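Local coordinates for regulatory protein E2 (Bovine papillomavirus type 1, PDB 2JEX) that regulates viral transcription and, as a partner of the replication protein E1, probably takes part in initiating viral DNA replication, represented here by its transactivation domain, at residues L26-I30 against L79-S83. The protein carries 1 engineered substitution. Residues are numbered along the deposited sequence; the frame is centred on the assembly and turned at random.
Sequences LQDHI and LQELS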
loop_
_atom_site.group_PDB
_atom_site.type_symbol
_atom_site.label_atom_id
_atom_site.label_comp_id
_atom_site.label_asym_id
_atom_site.label_seq_id
_atom_site.Cartn_x
_atom_site.Cartn_y
_atom_site.Cartn_z
ATOM N N LEU A 26 -10.102 12.148 2.367
ATOM C CA LEU A 26 -10.030 11.256 1.211
ATOM C C LEU A 26 -10.090 11.974 -0.152
ATOM O O LEU A 26 -9.416 11.569 -1.095
ATOM C CB LEU A 26 -11.121 10.174 1.308
ATOM C CG LEU A 26 -11.183 9.013 0.288
ATOM C CD1 LEU A 26 -9.807 8.370 -0.015
ATOM C CD2 LEU A 26 -12.172 7.950 0.754
ATOM N N GLN A 27 -10.883 13.037 -0.233
ATOM C CA GLN A 27 -11.077 13.784 -1.471
ATOM C C GLN A 27 -9.812 14.490 -1.956
ATOM O O GLN A 27 -9.562 14.562 -3.151
ATOM C CB GLN A 27 -12.224 14.786 -1.323
ATOM C CG GLN A 27 -12.715 15.375 -2.638
ATOM C CD GLN A 27 -13.058 14.313 -3.670
ATOM O OE1 GLN A 27 -12.588 14.364 -4.806
ATOM N NE2 GLN A 27 -13.878 13.338 -3.272
ATOM N N ASP A 28 -9.017 15.003 -1.025
ATOM C CA ASP A 28 -7.723 15.577 -1.371
ATOM C C ASP A 28 -6.767 14.540 -1.969
ATOM O O ASP A 28 -5.935 14.873 -2.814
ATOM C CB ASP A 28 -7.092 16.233 -0.146
ATOM C CG ASP A 28 -7.791 17.512 0.248
ATOM O OD1 ASP A 28 -8.160 17.646 1.435
ATOM O OD2 ASP A 28 -7.980 18.383 -0.629
ATOM N N HIS A 29 -6.895 13.290 -1.533
ATOM C CA HIS A 29 -6.045 12.211 -2.026
ATOM C C HIS A 29 -6.513 11.692 -3.384
ATOM O O HIS A 29 -5.704 11.357 -4.236
ATOM C CB HIS A 29 -5.948 11.093 -0.984
ATOM C CG HIS A 29 -5.451 11.571 0.346
ATOM N ND1 HIS A 29 -4.374 12.424 0.470
ATOM C CD2 HIS A 29 -5.895 11.339 1.603
ATOM C CE1 HIS A 29 -4.174 12.692 1.747
ATOM N NE2 HIS A 29 -5.079 12.041 2.456
ATOM N N ILE A 30 -7.825 11.632 -3.575
ATOM C CA ILE A 30 -8.401 11.415 -4.893
ATOM C C ILE A 30 -7.825 12.447 -5.864
ATOM O O ILE A 30 -7.337 12.084 -6.938
ATOM C CB ILE A 30 -9.953 11.474 -4.858
ATOM C CG1 ILE A 30 -10.497 10.276 -4.060
ATOM C CG2 ILE A 30 -10.533 11.540 -6.301
ATOM C CD1 ILE A 30 -11.985 10.291 -3.775
ATOM N N LEU A 79 -9.848 4.783 -4.816
ATOM C CA LEU A 79 -10.197 5.769 -3.801
ATOM C C LEU A 79 -11.569 6.387 -4.030
ATOM O O LEU A 79 -12.288 6.657 -3.061
ATOM C CB LEU A 79 -9.122 6.858 -3.682
ATOM C CG LEU A 79 -7.725 6.399 -3.247
ATOM C CD1 LEU A 79 -6.712 7.511 -3.440
ATOM C CD2 LEU A 79 -7.706 5.891 -1.779
ATOM N N GLN A 80 -11.935 6.593 -5.300
ATOM C CA GLN A 80 -13.245 7.143 -5.643
ATOM C C GLN A 80 -14.354 6.187 -5.218
ATOM O O GLN A 80 -15.417 6.621 -4.745
ATOM C CB GLN A 80 -13.353 7.443 -7.136
ATOM C CG GLN A 80 -12.612 8.688 -7.607
ATOM C CD GLN A 80 -12.753 8.921 -9.116
ATOM O OE1 GLN A 80 -12.171 9.861 -9.677
ATOM N NE2 GLN A 80 -13.525 8.067 -9.775
ATOM N N GLU A 81 -14.106 4.888 -5.387
ATOM C CA GLU A 81 -15.028 3.862 -4.906
ATOM C C GLU A 81 -15.144 3.895 -3.384
ATOM O O GLU A 81 -16.248 3.873 -2.845
ATOM C CB GLU A 81 -14.601 2.478 -5.380
ATOM C CG GLU A 81 -14.700 2.275 -6.882
ATOM C CD GLU A 81 -14.479 0.829 -7.295
ATOM O OE1 GLU A 81 -14.777 0.483 -8.457
ATOM O OE2 GLU A 81 -14.014 0.035 -6.450
ATOM N N LEU A 82 -13.999 3.967 -2.708
ATOM C CA LEU A 82 -13.938 4.052 -1.240
ATOM C C LEU A 82 -14.792 5.158 -0.626
ATOM O O LEU A 82 -15.501 4.921 0.344
ATOM C CB LEU A 82 -12.503 4.253 -0.771
ATOM C CG LEU A 82 -11.835 3.131 0.017
ATOM C CD1 LEU A 82 -10.356 3.448 0.185
ATOM C CD2 LEU A 82 -12.507 2.905 1.375
ATOM N N SER A 83 -14.702 6.360 -1.193
ATOM C CA SER A 83 -15.422 7.535 -0.709
ATOM C C SER A 83 -16.931 7.357 -0.762
ATOM O O SER A 83 -17.666 7.991 0.000
ATOM C CB SER A 83 -15.022 8.766 -1.505
ATOM O OG SER A 83 -15.313 8.573 -2.875
#
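Ser-83 turns its hydroxyl back onto its own helix, OG donating to Gln-80 O at 2.7 Å from 38° above the carbonyl plane. With this bond made inside residues 79-83, the serine meets the other helix by van der Waals contact with methyl groups: Ile-30 CD1 lies 3.9 Å from Ser-83 OG, and Leu-26 CD2 rests on the backbone, 3.6 Å from Ser-83 N. The example illustrates how a helix pair can be joined mainly by apolar side chains, with polar groups paired within their own helix or with other parts of the chain.

Leu-26 is the forked piece of the joint. Its CG stands opposite the backbone N (chi1 -174°), which carries both methyls across to the facing helix; CD2 reaches Ser-83 and the CB of Leu-82, whereas CD1 meets Leu-79 CD2 at 3.7 Å. Leu-79 touches both Leu-26 and Ile-30, one helical turn apart. Its CB takes Ile-30 CG1 at 3.7 Å as the two side chains run past each other in opposite senses, and its CD1 extends beside the backbone of His-29. Ile-30 also sends CG2 against the aliphatic part of Gln-80, 3.8 Å from CG, the two chains crossing nearly at right angles. Gln-80 OE1, still near that methyl, is hydrogen-bonded to Gln-76 NE2.

Beyond the pair, Leu-79 and Leu-82 both touch Phe-110 of strand 110-120, and His-29 NE2 is hydrogen-bonded to Trp-92 O. The two short axes approach to 9.8 Å at 159°, close to antiparallel. Near the start of helix 26-48 and the end of helix 62-83, such leucine-isoleucine packing is that of the antiparallel three-helix bundle, completed by helix 4-21, which forms the N-terminal part of the E2 transactivation domain.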